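Hypothetical protein SMU.776 (Streptococcus mutans, PDB 2B78) is of unknown function but probably acts as an S-adenosylmethionine-dependent methyltransferase, possibly on RNA. Local coordinates at residues Lys92-Tyr97 with Leu177-Ser182; Asp117-Ser122 with His164-Glu169; Ser182-Leu187 with Ser251-Glu256; Ala329-Ala334 with Tyr377-Thr382. One frame throughout, in Å; residues are numbered along the deposited sequence.

Reading from the N terminus, residues 92-97 open the first loop, which interaction 1 closes by bringing them to the turn at 177-182. Interaction 2 (117-122 with 164-169) opens and closes within that loop and links strands of the five-stranded sheet that also holds strand 96-101. Strand 181-185 leads straight on: interactions 1 and 3 share S182, and E178 CB lies 3.6 Å from Y183 CE2. Interaction 3 thus carries the hairpin 174-185 onto helix 247-257. It also meets interaction 2, with F118 CB 3.7 Å from L187 CD1. Interaction 4 follows separately, joining two strands of the seven-stranded sheet. No loops cross.

Interaction 1 (Lys92-Tyr97 with Leu177-Ser182); sequences KLTTAY and LENGIS
L93, T94 and T95 run antiparallel to L177-G180, with L93 level with G180 and T94 with E178, and four hydrogen bonds fix this register. At one end T95 N donates to L177 O (2.7 Å); at the other G180 N donates to L93 O (2.8 Å). The remaining two bonds use side-chain hydroxyls in place of carbonyls. T95 OG1 accepts from L177 N at 3.0 Å, nearly straight at 172°, because chi1 of 64° tucks the hydroxyl between the backbone N and the carbonyl carbon. L177 is therefore gripped by T95 through both its N and its O. T94 OG1 takes N179 N at 3.1 Å and 176°, and T94 CA adds a CA-H...O contact to L177 O (3.2 Å). E178 to I181 form a type I' turn closing the tight beta hairpin of strands 174-178 and 181-185; the loop ahead of strand 96-101 therefore docks on the hairpin's end, where turn amides are available as donors. Glycine at 180 suits its backbone conformation, and L93 CD2 lies over its CA. The L177 side chain lays CG and CD2 along the carbonyls of K92 and L93, with CD2 3.3 Å from K92 O. One water donates both to A96 O (2.7 Å) and to E178 OE2 (2.7 Å), while E178 OE1 forms a salt bridge with R203 of helix 200-210.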
loop_
_atom_site.group_PDB
_atom_site.type_symbol
_atom_site.label_atom_id
_atom_site.label_comp_id
_atom_site.label_asym_id
_atom_site.label_seq_id
_atom_site.Cartn_x
_atom_site.Cartn_y
_atom_site.Cartn_z
ATOM N N LYS A 92 -0.885 -21.729 2.400
ATOM C CA LYS A 92 0.549 -21.563 2.203
ATOM C C LYS A 92 0.896 -21.081 0.790
ATOM O O LYS A 92 2.071 -21.017 0.425
ATOM C CB LYS A 92 1.295 -22.864 2.531
ATOM C CG LYS A 92 1.271 -23.194 4.018
ATOM C CD LYS A 92 2.242 -24.296 4.394
ATOM C CE LYS A 92 2.244 -24.522 5.909
ATOM N NZ LYS A 92 3.099 -25.677 6.345
ATOM N N LEU A 93 -0.122 -20.725 0.009
ATOM C CA LEU A 93 0.092 -20.208 -1.351
ATOM C C LEU A 93 0.595 -18.777 -1.254
ATOM O O LEU A 93 1.243 -18.273 -2.172
ATOM C CB LEU A 93 -1.213 -20.210 -2.155
ATOM C CG LEU A 93 -1.735 -21.544 -2.694
ATOM C CD1 LEU A 93 -3.088 -21.317 -3.354
ATOM C CD2 LEU A 93 -0.742 -22.130 -3.688
ATOM N N THR A 94 0.265 -18.125 -0.141
ATOM C CA THR A 94 0.676 -16.744 0.122
ATOM C C THR A 94 1.257 -16.675 1.524
ATOM O O THR A 94 0.529 -16.809 2.503
ATOM C CB THR A 94 -0.524 -15.797 0.031
ATOM O OG1 THR A 94 -0.929 -15.693 -1.336
ATOM C CG2 THR A 94 -0.162 -14.411 0.576
ATOM N N THR A 95 2.566 -16.455 1.623
ATOM C CA THR A 95 3.218 -16.418 2.922
ATOM C C THR A 95 3.591 -15.016 3.375
ATOM O O THR A 95 4.235 -14.839 4.409
ATOM C CB THR A 95 4.476 -17.313 2.933
ATOM O OG1 THR A 95 5.454 -16.801 2.014
ATOM C CG2 THR A 95 4.106 -18.732 2.532
ATOM N N ALA A 96 3.175 -14.015 2.611
ATOM C CA ALA A 96 3.449 -12.635 2.983
ATOM C C ALA A 96 2.145 -11.879 2.802
ATOM O O ALA A 96 1.587 -11.862 1.711
ATOM C CB ALA A 96 4.554 -12.037 2.094
ATOM N N TYR A 97 1.651 -11.276 3.879
ATOM C CA TYR A 97 0.406 -10.517 3.837
ATOM C C TYR A 97 0.352 -9.594 5.042
ATOM O O TYR A 97 1.191 -9.690 5.940
ATOM C CB TYR A 97 -0.801 -11.465 3.818
ATOM C CG TYR A 97 -0.881 -12.416 4.998
ATOM C CD1 TYR A 97 -1.653 -12.106 6.118
ATOM C CD2 TYR A 97 -0.174 -13.624 5.000
ATOM C CE1 TYR A 97 -1.719 -12.974 7.206
ATOM C CE2 TYR A 97 -0.232 -14.496 6.089
ATOM C CZ TYR A 97 -1.005 -14.164 7.184
ATOM O OH TYR A 97 -1.056 -15.016 8.267
ATOM N N LEU A 177 6.172 -16.376 -0.880
ATOM C CA LEU A 177 5.274 -16.857 -1.909
ATOM C C LEU A 177 4.015 -16.009 -1.870
ATOM O O LEU A 177 3.560 -15.619 -0.789
ATOM C CB LEU A 177 4.910 -18.322 -1.642
ATOM C CG LEU A 177 4.576 -19.240 -2.820
ATOM C CD1 LEU A 177 5.857 -19.573 -3.573
ATOM C CD2 LEU A 177 3.928 -20.525 -2.306
ATOM N N GLU A 178 3.473 -15.706 -3.048
ATOM C CA GLU A 178 2.232 -14.936 -3.157
ATOM C C GLU A 178 1.488 -15.470 -4.368
ATOM O O GLU A 178 2.014 -15.447 -5.483
ATOM C CB GLU A 178 2.504 -13.443 -3.357
ATOM C CG GLU A 178 1.252 -12.568 -3.199
ATOM C CD GLU A 178 1.445 -11.158 -3.735
ATOM O OE1 GLU A 178 1.481 -10.992 -4.974
ATOM O OE2 GLU A 178 1.557 -10.217 -2.921
ATOM N N ASN A 179 0.263 -15.947 -4.146
ATOM C CA ASN A 179 -0.544 -16.517 -5.216
ATOM C C ASN A 179 0.185 -17.725 -5.782
ATOM O O ASN A 179 0.010 -18.084 -6.945
ATOM C CB ASN A 179 -0.767 -15.487 -6.321
ATOM C CG ASN A 179 -1.601 -14.311 -5.867
ATOM O OD1 ASN A 179 -1.299 -13.161 -6.197
ATOM N ND2 ASN A 179 -2.664 -14.587 -5.120
ATOM N N GLY A 180 1.034 -18.340 -4.969
ATOM C CA GLY A 180 1.750 -19.510 -5.442
ATOM C C GLY A 180 3.019 -19.297 -6.241
ATOM O O GLY A 180 3.578 -20.264 -6.752
ATOM N N ILE A 181 3.471 -18.056 -6.388
ATOM C CA ILE A 181 4.721 -17.810 -7.110
ATOM C C ILE A 181 5.679 -17.067 -6.176
ATOM O O ILE A 181 5.255 -16.464 -5.175
ATOM C CB ILE A 181 4.503 -17.038 -8.441
ATOM C CG1 ILE A 181 4.140 -15.586 -8.181
ATOM C CG2 ILE A 181 3.392 -17.722 -9.261
ATOM C CD1 ILE A 181 4.285 -14.717 -9.430
ATOM N N SER A 182 6.973 -17.127 -6.479
ATOM C CA SER A 182 7.986 -16.509 -5.619
ATOM C C SER A 182 8.344 -15.072 -5.940
ATOM O O SER A 182 8.328 -14.659 -7.099
ATOM C CB SER A 182 9.272 -17.347 -5.647
ATOM O OG SER A 182 9.031 -18.669 -5.196
HETATM O O HOH W 1 0.519 -10.587 -0.418
#

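Interaction 2 (Asp117-Ser122 with His164-Glu169); sequences DFVLFS and HLYGQE
V119 and F121 meet L165 and Y166 in an apolar contact between strands that are not direct neighbours: strand 148-153 lies between 118-123 and 162-165 in the five-stranded mixed sheet. The backbones are accordingly far apart, with F121 CA and L165 CA 8.6 Å from each other, and V119 and F121 reach across the gap from one face of their strand. Two branches converge on the F121 ring. L165 CD2 approaches F121 CD2 at 3.7 Å, the two side chains crossing at about a right angle, and Y166 CE2 comes within 4.0 Å of F121 CE2; both approaches are oblique to the ring. V119 CG2 meets the far end of the tyrosine, 3.8 Å from Y166 OH. That L165 and Y166 can both turn to this face follows from a classic beta bulge, in which both residues sit opposite A149. Y166 then has chi1 of 71°, which brings its ring against both V119 and F121. At Y166, within the bulge, the chain turns a corner, and H164 NE2 donates to G167 O (2.9 Å) across the bend, the oxygen lying in the imidazole plane. The turned segment next reaches F118: Q168 O lies at the ring edge, 3.5 Å from F118 CE1, and E169 O is 3.5 Å from F118 CZ. Q168 O is buried with no polar partner in the model. Helix 132-142 covers V119, F121, L165 and Y166 through V136 and F139, the latter edge-to-face with F121, while its R140 makes a cation-pi contact with Y166; E169 OE2 is bonded to Y150 of the intervening strand.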
loop_
_atom_site.group_PDB
_atom_site.type_symbol
_atom_site.label_atom_id
_atom_site.label_comp_id
_atom_site.label_asym_id
_atom_site.label_seq_id
_atom_site.Cartn_x
_atom_site.Cartn_y
_atom_site.Cartn_z
ATOM N N ASP A 117 8.737 -16.078 7.773
ATOM C CA ASP A 117 8.954 -16.308 9.200
ATOM C C ASP A 117 9.250 -15.046 10.006
ATOM O O ASP A 117 9.453 -15.115 11.217
ATOM C CB ASP A 117 10.098 -17.298 9.399
ATOM C CG ASP A 117 9.773 -18.678 8.866
ATOM O OD1 ASP A 117 8.726 -19.240 9.261
ATOM O OD2 ASP A 117 10.566 -19.200 8.057
ATOM N N PHE A 118 9.263 -13.898 9.339
ATOM C CA PHE A 118 9.556 -12.631 9.997
ATOM C C PHE A 118 8.414 -11.627 9.876
ATOM O O PHE A 118 7.598 -11.701 8.954
ATOM C CB PHE A 118 10.834 -12.038 9.397
ATOM C CG PHE A 118 12.052 -12.892 9.613
ATOM C CD1 PHE A 118 12.827 -12.747 10.760
ATOM C CD2 PHE A 118 12.402 -13.872 8.684
ATOM C CE1 PHE A 118 13.933 -13.570 10.979
ATOM C CE2 PHE A 118 13.505 -14.696 8.898
ATOM C CZ PHE A 118 14.268 -14.542 10.048
ATOM N N VAL A 119 8.352 -10.693 10.818
ATOM C CA VAL A 119 7.318 -9.672 10.791
ATOM C C VAL A 119 7.941 -8.302 10.619
ATOM O O VAL A 119 9.121 -8.096 10.936
ATOM C CB VAL A 119 6.460 -9.685 12.073
ATOM C CG1 VAL A 119 5.683 -10.972 12.137
ATOM C CG2 VAL A 119 7.334 -9.533 13.310
ATOM N N LEU A 120 7.146 -7.370 10.103
ATOM C CA LEU A 120 7.607 -6.011 9.877
ATOM C C LEU A 120 6.613 -4.997 10.439
ATOM O O LEU A 120 5.482 -4.892 9.967
ATOM C CB LEU A 120 7.810 -5.763 8.378
ATOM C CG LEU A 120 8.334 -4.366 8.018
ATOM C CD1 LEU A 120 9.763 -4.202 8.544
ATOM C CD2 LEU A 120 8.293 -4.172 6.508
ATOM N N PHE A 121 7.056 -4.265 11.459
ATOM C CA PHE A 121 6.265 -3.234 12.115
ATOM C C PHE A 121 6.558 -1.913 11.425
ATOM O O PHE A 121 7.705 -1.648 11.045
ATOM C CB PHE A 121 6.692 -3.082 13.579
ATOM C CG PHE A 121 6.196 -4.164 14.490
ATOM C CD1 PHE A 121 5.097 -3.948 15.309
ATOM C CD2 PHE A 121 6.841 -5.397 14.549
ATOM C CE1 PHE A 121 4.648 -4.942 16.174
ATOM C CE2 PHE A 121 6.395 -6.395 15.414
ATOM C CZ PHE A 121 5.300 -6.166 16.224
ATOM N N SER A 122 5.534 -1.080 11.276
ATOM C CA SER A 122 5.712 0.232 10.678
ATOM C C SER A 122 5.047 1.258 11.577
ATOM O O SER A 122 3.860 1.141 11.915
ATOM C CB SER A 122 5.120 0.287 9.269
ATOM O OG SER A 122 5.893 -0.500 8.378
ATOM N N HIS A 164 16.435 -3.744 12.939
ATOM C CA HIS A 164 16.058 -5.058 13.435
ATOM C C HIS A 164 15.373 -4.747 14.762
ATOM O O HIS A 164 15.846 -3.879 15.503
ATOM C CB HIS A 164 17.306 -5.922 13.644
ATOM C CG HIS A 164 17.025 -7.241 14.293
ATOM N ND1 HIS A 164 16.136 -8.155 13.768
ATOM C CD2 HIS A 164 17.490 -7.785 15.442
ATOM C CE1 HIS A 164 16.061 -9.203 14.569
ATOM N NE2 HIS A 164 16.872 -9.004 15.592
ATOM N N LEU A 165 14.262 -5.424 15.055
ATOM C CA LEU A 165 13.500 -5.157 16.284
ATOM C C LEU A 165 13.626 -6.203 17.382
ATOM O O LEU A 165 13.910 -5.860 18.534
ATOM C CB LEU A 165 12.015 -4.960 15.954
ATOM C CG LEU A 165 11.130 -4.544 17.135
ATOM C CD1 LEU A 165 11.654 -3.241 17.725
ATOM C CD2 LEU A 165 9.676 -4.386 16.678
ATOM N N TYR A 166 13.388 -7.470 17.048
ATOM C CA TYR A 166 13.524 -8.528 18.047
ATOM C C TYR A 166 13.721 -9.887 17.402
ATOM O O TYR A 166 13.466 -10.057 16.211
ATOM C CB TYR A 166 12.313 -8.556 19.000
ATOM C CG TYR A 166 10.987 -9.040 18.423
ATOM C CD1 TYR A 166 10.824 -10.354 17.986
ATOM C CD2 TYR A 166 9.885 -8.185 18.354
ATOM C CE1 TYR A 166 9.597 -10.808 17.498
ATOM C CE2 TYR A 166 8.652 -8.631 17.866
ATOM C CZ TYR A 166 8.521 -9.945 17.442
ATOM O OH TYR A 166 7.313 -10.397 16.979
ATOM N N GLY A 167 14.190 -10.851 18.189
ATOM C CA GLY A 167 14.399 -12.192 17.670
ATOM C C GLY A 167 15.584 -12.376 16.740
ATOM O O GLY A 167 16.570 -11.641 16.807
ATOM N N GLN A 168 15.484 -13.379 15.872
ATOM C CA GLN A 168 16.540 -13.689 14.914
ATOM C C GLN A 168 16.619 -12.653 13.802
ATOM O O GLN A 168 15.672 -11.900 13.570
ATOM C CB GLN A 168 16.297 -15.058 14.271
ATOM C CG GLN A 168 16.663 -16.268 15.117
ATOM C CD GLN A 168 16.208 -17.571 14.475
ATOM O OE1 GLN A 168 16.370 -17.775 13.271
ATOM N NE2 GLN A 168 15.632 -18.458 15.277
ATOM N N GLU A 169 17.759 -12.614 13.122
ATOM C CA GLU A 169 17.946 -11.702 12.003
ATOM C C GLU A 169 17.502 -12.483 10.773
ATOM O O GLU A 169 17.554 -13.715 10.761
ATOM C CB GLU A 169 19.424 -11.315 11.858
ATOM C CG GLU A 169 19.917 -10.265 12.838
ATOM C CD GLU A 169 19.722 -8.839 12.342
ATOM O OE1 GLU A 169 20.011 -7.905 13.121
ATOM O OE2 GLU A 169 19.288 -8.642 11.178
#

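Interaction 3 (Ser182-Leu187 with Ser251-Glu256); sequences SYNVFL and SLAHFE
The tight part of this contact is made by H254 and A253 of helix 247-257 against Y183 and N184, through a T-shaped ring pair, one hydrogen bond and a close aliphatic approach. H254 NE2 donates to N184 O at 3.1 Å, with an N-H...O angle of 142° and the oxygen tilted modestly from the ring plane. One face of the imidazole receives the edge of Y183: the centroids are 5.5 Å apart, the planes stand at 76°, and Y183 CD1 sits over the centre of the ring. With chi1 of -63°, H254 CG lies anti to the carbonyl carbon, a placing that lets the ring lean off the helix toward the strand. A weak hydrogen bond joins ND1 and T223 O. Strand 181-185 and the helix segment run roughly antiparallel, their axes 6.7 Å apart at closest approach. The helix follows strand 237-242 of the Rossmann-like methyltransferase sheet, and D242 and R246, just ahead of it, bind S-adenosyl-L-homocysteine; the N184 side chain lies about 9 Å from that of R246, so the contact borders that region without forming it. The aliphatic approach is that of A253 CB, which abuts N184 CB at 3.4 Å on a partly exposed flank of the helix. Toward S182, also partly exposed, the fit is looser, the nearest approach being the 4.3 Å between S182 O and H254 O. Y183, by contrast, is buried, its ring set among V228 and A229 of helix 225-232 and I207 of helix 200-210.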
loop_
_atom_site.group_PDB
_atom_site.type_symbol
_atom_site.label_atom_id
_atom_site.label_comp_id
_atom_site.label_asym_id
_atom_site.label_seq_id
_atom_site.Cartn_x
_atom_site.Cartn_y
_atom_site.Cartn_z
ATOM N N SER A 182 6.973 -17.127 -6.479
ATOM C CA SER A 182 7.986 -16.509 -5.619
ATOM C C SER A 182 8.344 -15.072 -5.940
ATOM O O SER A 182 8.328 -14.659 -7.099
ATOM C CB SER A 182 9.272 -17.347 -5.647
ATOM O OG SER A 182 9.031 -18.669 -5.196
ATOM N N TYR A 183 8.686 -14.325 -4.890
ATOM C CA TYR A 183 9.092 -12.931 -4.997
ATOM C C TYR A 183 10.242 -12.705 -4.015
ATOM O O TYR A 183 10.210 -13.201 -2.887
ATOM C CB TYR A 183 7.940 -11.998 -4.619
ATOM C CG TYR A 183 6.789 -12.003 -5.595
ATOM C CD1 TYR A 183 6.854 -11.274 -6.779
ATOM C CD2 TYR A 183 5.644 -12.747 -5.339
ATOM C CE1 TYR A 183 5.795 -11.283 -7.696
ATOM C CE2 TYR A 183 4.582 -12.766 -6.245
ATOM C CZ TYR A 183 4.669 -12.028 -7.421
ATOM O OH TYR A 183 3.617 -12.033 -8.307
ATOM N N ASN A 184 11.241 -11.951 -4.456
ATOM C CA ASN A 184 12.416 -11.628 -3.654
ATOM C C ASN A 184 12.161 -10.350 -2.848
ATOM O O ASN A 184 11.821 -9.304 -3.406
ATOM C CB ASN A 184 13.634 -11.456 -4.579
ATOM C CG ASN A 184 14.881 -10.984 -3.841
ATOM O OD1 ASN A 184 15.127 -9.781 -3.704
ATOM N ND2 ASN A 184 15.675 -11.930 -3.358
ATOM N N VAL A 185 12.316 -10.446 -1.530
ATOM C CA VAL A 185 12.096 -9.304 -0.651
ATOM C C VAL A 185 13.267 -9.072 0.298
ATOM O O VAL A 185 14.166 -9.915 0.435
ATOM C CB VAL A 185 10.795 -9.469 0.190
ATOM C CG1 VAL A 185 9.590 -9.658 -0.737
ATOM C CG2 VAL A 185 10.922 -10.648 1.142
ATOM N N PHE A 186 13.238 -7.920 0.957
ATOM C CA PHE A 186 14.277 -7.526 1.901
ATOM C C PHE A 186 13.598 -6.693 2.984
ATOM O O PHE A 186 12.757 -5.849 2.676
ATOM C CB PHE A 186 15.384 -6.744 1.165
ATOM C CG PHE A 186 14.880 -5.754 0.135
ATOM C CD1 PHE A 186 14.634 -4.422 0.479
ATOM C CD2 PHE A 186 14.675 -6.150 -1.181
ATOM C CE1 PHE A 186 14.191 -3.500 -0.481
ATOM C CE2 PHE A 186 14.231 -5.240 -2.151
ATOM C CZ PHE A 186 13.991 -3.915 -1.800
ATOM N N LEU A 187 13.960 -6.925 4.247
ATOM C CA LEU A 187 13.315 -6.238 5.359
ATOM C C LEU A 187 14.089 -5.146 6.071
ATOM O O LEU A 187 13.518 -4.446 6.913
ATOM C CB LEU A 187 12.868 -7.260 6.414
ATOM C CG LEU A 187 11.808 -8.273 5.999
ATOM C CD1 LEU A 187 11.397 -9.089 7.217
ATOM C CD2 LEU A 187 10.609 -7.539 5.405
ATOM N N SER A 251 14.822 -6.787 -9.805
ATOM C CA SER A 251 13.816 -7.318 -10.706
ATOM C C SER A 251 14.236 -8.715 -11.156
ATOM O O SER A 251 13.418 -9.632 -11.229
ATOM C CB SER A 251 13.650 -6.389 -11.916
ATOM O OG SER A 251 13.181 -5.118 -11.505
ATOM N N LEU A 252 15.522 -8.873 -11.447
ATOM C CA LEU A 252 16.065 -10.153 -11.889
ATOM C C LEU A 252 15.830 -11.259 -10.856
ATOM O O LEU A 252 15.610 -12.436 -11.204
ATOM C CB LEU A 252 17.575 -10.010 -12.156
ATOM C CG LEU A 252 18.004 -9.099 -13.310
ATOM C CD1 LEU A 252 19.526 -8.897 -13.304
ATOM C CD2 LEU A 252 17.547 -9.713 -14.626
ATOM N N ALA A 253 15.874 -10.869 -9.584
ATOM C CA ALA A 253 15.691 -11.800 -8.480
ATOM C C ALA A 253 14.359 -12.537 -8.516
ATOM O O ALA A 253 14.300 -13.708 -8.160
ATOM C CB ALA A 253 15.840 -11.076 -7.162
ATOM N N HIS A 254 13.294 -11.855 -8.923
ATOM C CA HIS A 254 11.973 -12.487 -9.000
ATOM C C HIS A 254 11.939 -13.479 -10.163
ATOM O O HIS A 254 11.457 -14.609 -10.028
ATOM C CB HIS A 254 10.884 -11.436 -9.243
ATOM C CG HIS A 254 10.749 -10.427 -8.147
ATOM N ND1 HIS A 254 10.418 -9.110 -8.388
ATOM C CD2 HIS A 254 10.857 -10.546 -6.805
ATOM C CE1 HIS A 254 10.328 -8.462 -7.241
ATOM N NE2 HIS A 254 10.590 -9.314 -6.263
ATOM N N PHE A 255 12.448 -13.044 -11.311
ATOM C CA PHE A 255 12.462 -13.884 -12.497
ATOM C C PHE A 255 13.278 -15.143 -12.261
ATOM O O PHE A 255 12.884 -16.226 -12.685
ATOM C CB PHE A 255 13.012 -13.099 -13.696
ATOM C CG PHE A 255 11.993 -12.190 -14.341
ATOM C CD1 PHE A 255 11.066 -12.694 -15.251
ATOM C CD2 PHE A 255 11.945 -10.839 -14.016
ATOM C CE1 PHE A 255 10.100 -11.857 -15.832
ATOM C CE2 PHE A 255 10.986 -9.991 -14.589
ATOM C CZ PHE A 255 10.062 -10.504 -15.498
ATOM N N GLU A 256 14.404 -14.990 -11.567
ATOM C CA GLU A 256 15.282 -16.112 -11.252
ATOM C C GLU A 256 14.593 -17.103 -10.305
ATOM O O GLU A 256 14.685 -18.321 -10.484
ATOM C CB GLU A 256 16.570 -15.582 -10.612
ATOM C CG GLU A 256 17.533 -16.654 -10.090
ATOM C CD GLU A 256 18.013 -17.602 -11.183
ATOM O OE1 GLU A 256 18.467 -17.118 -12.242
ATOM O OE2 GLU A 256 17.944 -18.834 -10.979
#

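Interaction 4 (Ala329-Ala334 with Tyr377-Thr382); sequences ASTNAA and YLKVFT
K379 NZ crosses the contact to A333 O in a weak bond (3.3 Å), and two further carbonyls grip it: Y377 O of the lysine's own segment at 2.7 Å, approached from above the carbonyl plane, and, weakly, M336 O. The lysine chain bends at chi3 (-85°) and chi4 (-67°), curling its amine back over the segment ends, while its CE lies alongside T331 CG2. T331 OG1 accepts from A333 N in an ST turn that leads the chain away from the strand. Behind runs an antiparallel ladder. A329 and F381 form a hydrogen-bonded pair, A329 N to F381 O at 2.8 Å and the reverse bond alike; T331 and K379 form the next, K379 N reaching T331 O at 3.0 Å. Between them S330 and V380 are a non-hydrogen-bonded pair. N332 OD1, buried without a polar partner, is pressed close against L378 CD1 (3.0 Å), a short contact, and meets the Y377 ring at its edge. Strand 379-384 is the antiparallel strand inserted beside 325-331, giving the order 3-2-1-4-5-7-6 of the class I (Rossmann-like) methyltransferase sheet. Helix 338-349 covers A329, T331, K379 and F381 through F341 and I345, S330 OG reaches D292, and strand 355-360 flanks F381 and T382.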
loop_
_atom_site.group_PDB
_atom_site.type_symbol
_atom_site.label_atom_id
_atom_site.label_comp_id
_atom_site.label_asym_id
_atom_site.label_seq_id
_atom_site.Cartn_x
_atom_site.Cartn_y
_atom_site.Cartn_z
ATOM N N ALA A 329 -4.319 1.281 -14.790
ATOM C CA ALA A 329 -3.919 2.506 -14.097
ATOM C C ALA A 329 -4.040 2.329 -12.598
ATOM O O ALA A 329 -5.150 2.227 -12.049
ATOM C CB ALA A 329 -4.793 3.686 -14.554
ATOM N N SER A 330 -2.887 2.320 -11.939
ATOM C CA SER A 330 -2.812 2.131 -10.505
ATOM C C SER A 330 -2.223 3.326 -9.761
ATOM O O SER A 330 -1.443 4.108 -10.311
ATOM C CB SER A 330 -1.981 0.877 -10.210
ATOM O OG SER A 330 -1.536 0.852 -8.873
ATOM N N THR A 331 -2.622 3.478 -8.506
ATOM C CA THR A 331 -2.109 4.555 -7.666
ATOM C C THR A 331 -2.390 4.204 -6.218
ATOM O O THR A 331 -3.424 3.600 -5.912
ATOM C CB THR A 331 -2.770 5.927 -7.982
ATOM O OG1 THR A 331 -2.203 6.934 -7.130
ATOM C CG2 THR A 331 -4.274 5.878 -7.739
ATOM N N ASN A 332 -1.460 4.562 -5.335
ATOM C CA ASN A 332 -1.610 4.309 -3.902
ATOM C C ASN A 332 -1.763 5.643 -3.180
ATOM O O ASN A 332 -1.652 5.704 -1.953
ATOM C CB ASN A 332 -0.381 3.585 -3.332
ATOM C CG ASN A 332 -0.381 2.096 -3.616
ATOM O OD1 ASN A 332 -1.334 1.386 -3.285
ATOM N ND2 ASN A 332 0.699 1.608 -4.215
ATOM N N ALA A 333 -2.016 6.707 -3.944
ATOM C CA ALA A 333 -2.169 8.055 -3.385
ATOM C C ALA A 333 -3.405 8.171 -2.500
ATOM O O ALA A 333 -4.532 8.184 -3.001
ATOM C CB ALA A 333 -2.244 9.077 -4.504
ATOM N N ALA A 334 -3.178 8.275 -1.189
ATOM C CA ALA A 334 -4.253 8.368 -0.200
ATOM C C ALA A 334 -5.024 9.676 -0.279
ATOM O O ALA A 334 -6.177 9.760 0.167
ATOM C CB ALA A 334 -3.680 8.192 1.206
ATOM N N TYR A 377 -6.938 3.476 0.138
ATOM C CA TYR A 377 -6.053 4.232 -0.739
ATOM C C TYR A 377 -5.665 3.655 -2.097
ATOM O O TYR A 377 -5.352 4.408 -3.020
ATOM C CB TYR A 377 -4.783 4.602 0.031
ATOM C CG TYR A 377 -3.958 3.420 0.500
ATOM C CD1 TYR A 377 -3.086 2.772 -0.369
ATOM C CD2 TYR A 377 -4.034 2.963 1.821
ATOM C CE1 TYR A 377 -2.307 1.709 0.056
ATOM C CE2 TYR A 377 -3.251 1.887 2.257
ATOM C CZ TYR A 377 -2.391 1.272 1.366
ATOM O OH TYR A 377 -1.595 0.223 1.777
ATOM N N LEU A 378 -5.674 2.336 -2.232
ATOM C CA LEU A 378 -5.304 1.738 -3.504
ATOM C C LEU A 378 -6.461 1.844 -4.486
ATOM O O LEU A 378 -7.610 1.579 -4.140
ATOM C CB LEU A 378 -4.917 0.268 -3.307
ATOM C CG LEU A 378 -4.500 -0.559 -4.525
ATOM C CD1 LEU A 378 -3.242 0.030 -5.157
ATOM C CD2 LEU A 378 -4.231 -1.984 -4.092
ATOM N N LYS A 379 -6.150 2.261 -5.708
ATOM C CA LYS A 379 -7.153 2.383 -6.758
ATOM C C LYS A 379 -6.514 1.873 -8.035
ATOM O O LYS A 379 -5.499 2.407 -8.481
ATOM C CB LYS A 379 -7.572 3.843 -6.930
ATOM C CG LYS A 379 -8.348 4.402 -5.752
ATOM C CD LYS A 379 -8.438 5.906 -5.804
ATOM C CE LYS A 379 -7.211 6.542 -5.178
ATOM N NZ LYS A 379 -7.176 6.280 -3.713
ATOM N N VAL A 380 -7.082 0.820 -8.613
ATOM C CA VAL A 380 -6.533 0.270 -9.844
ATOM C C VAL A 380 -7.655 0.099 -10.846
ATOM O O VAL A 380 -8.605 -0.659 -10.610
ATOM C CB VAL A 380 -5.841 -1.093 -9.605
ATOM C CG1 VAL A 380 -5.146 -1.558 -10.879
ATOM C CG2 VAL A 380 -4.826 -0.964 -8.468
ATOM N N PHE A 381 -7.546 0.822 -11.956
ATOM C CA PHE A 381 -8.541 0.773 -13.017
ATOM C C PHE A 381 -8.024 -0.001 -14.214
ATOM O O PHE A 381 -6.918 0.252 -14.692
ATOM C CB PHE A 381 -8.892 2.188 -13.479
ATOM C CG PHE A 381 -9.931 2.869 -12.639
ATOM C CD1 PHE A 381 -11.229 2.374 -12.585
ATOM C CD2 PHE A 381 -9.620 4.026 -11.933
ATOM C CE1 PHE A 381 -12.214 3.028 -11.840
ATOM C CE2 PHE A 381 -10.594 4.693 -11.183
ATOM C CZ PHE A 381 -11.899 4.189 -11.139
ATOM N N THR A 382 -8.819 -0.954 -14.690
ATOM C CA THR A 382 -8.456 -1.730 -15.867
ATOM C C THR A 382 -9.361 -1.163 -16.956
ATOM O O THR A 382 -10.586 -1.243 -16.853
ATOM C CB THR A 382 -8.732 -3.237 -15.662
ATOM O OG1 THR A 382 -7.879 -3.742 -14.624
ATOM C CG2 THR A 382 -8.452 -4.008 -16.948
#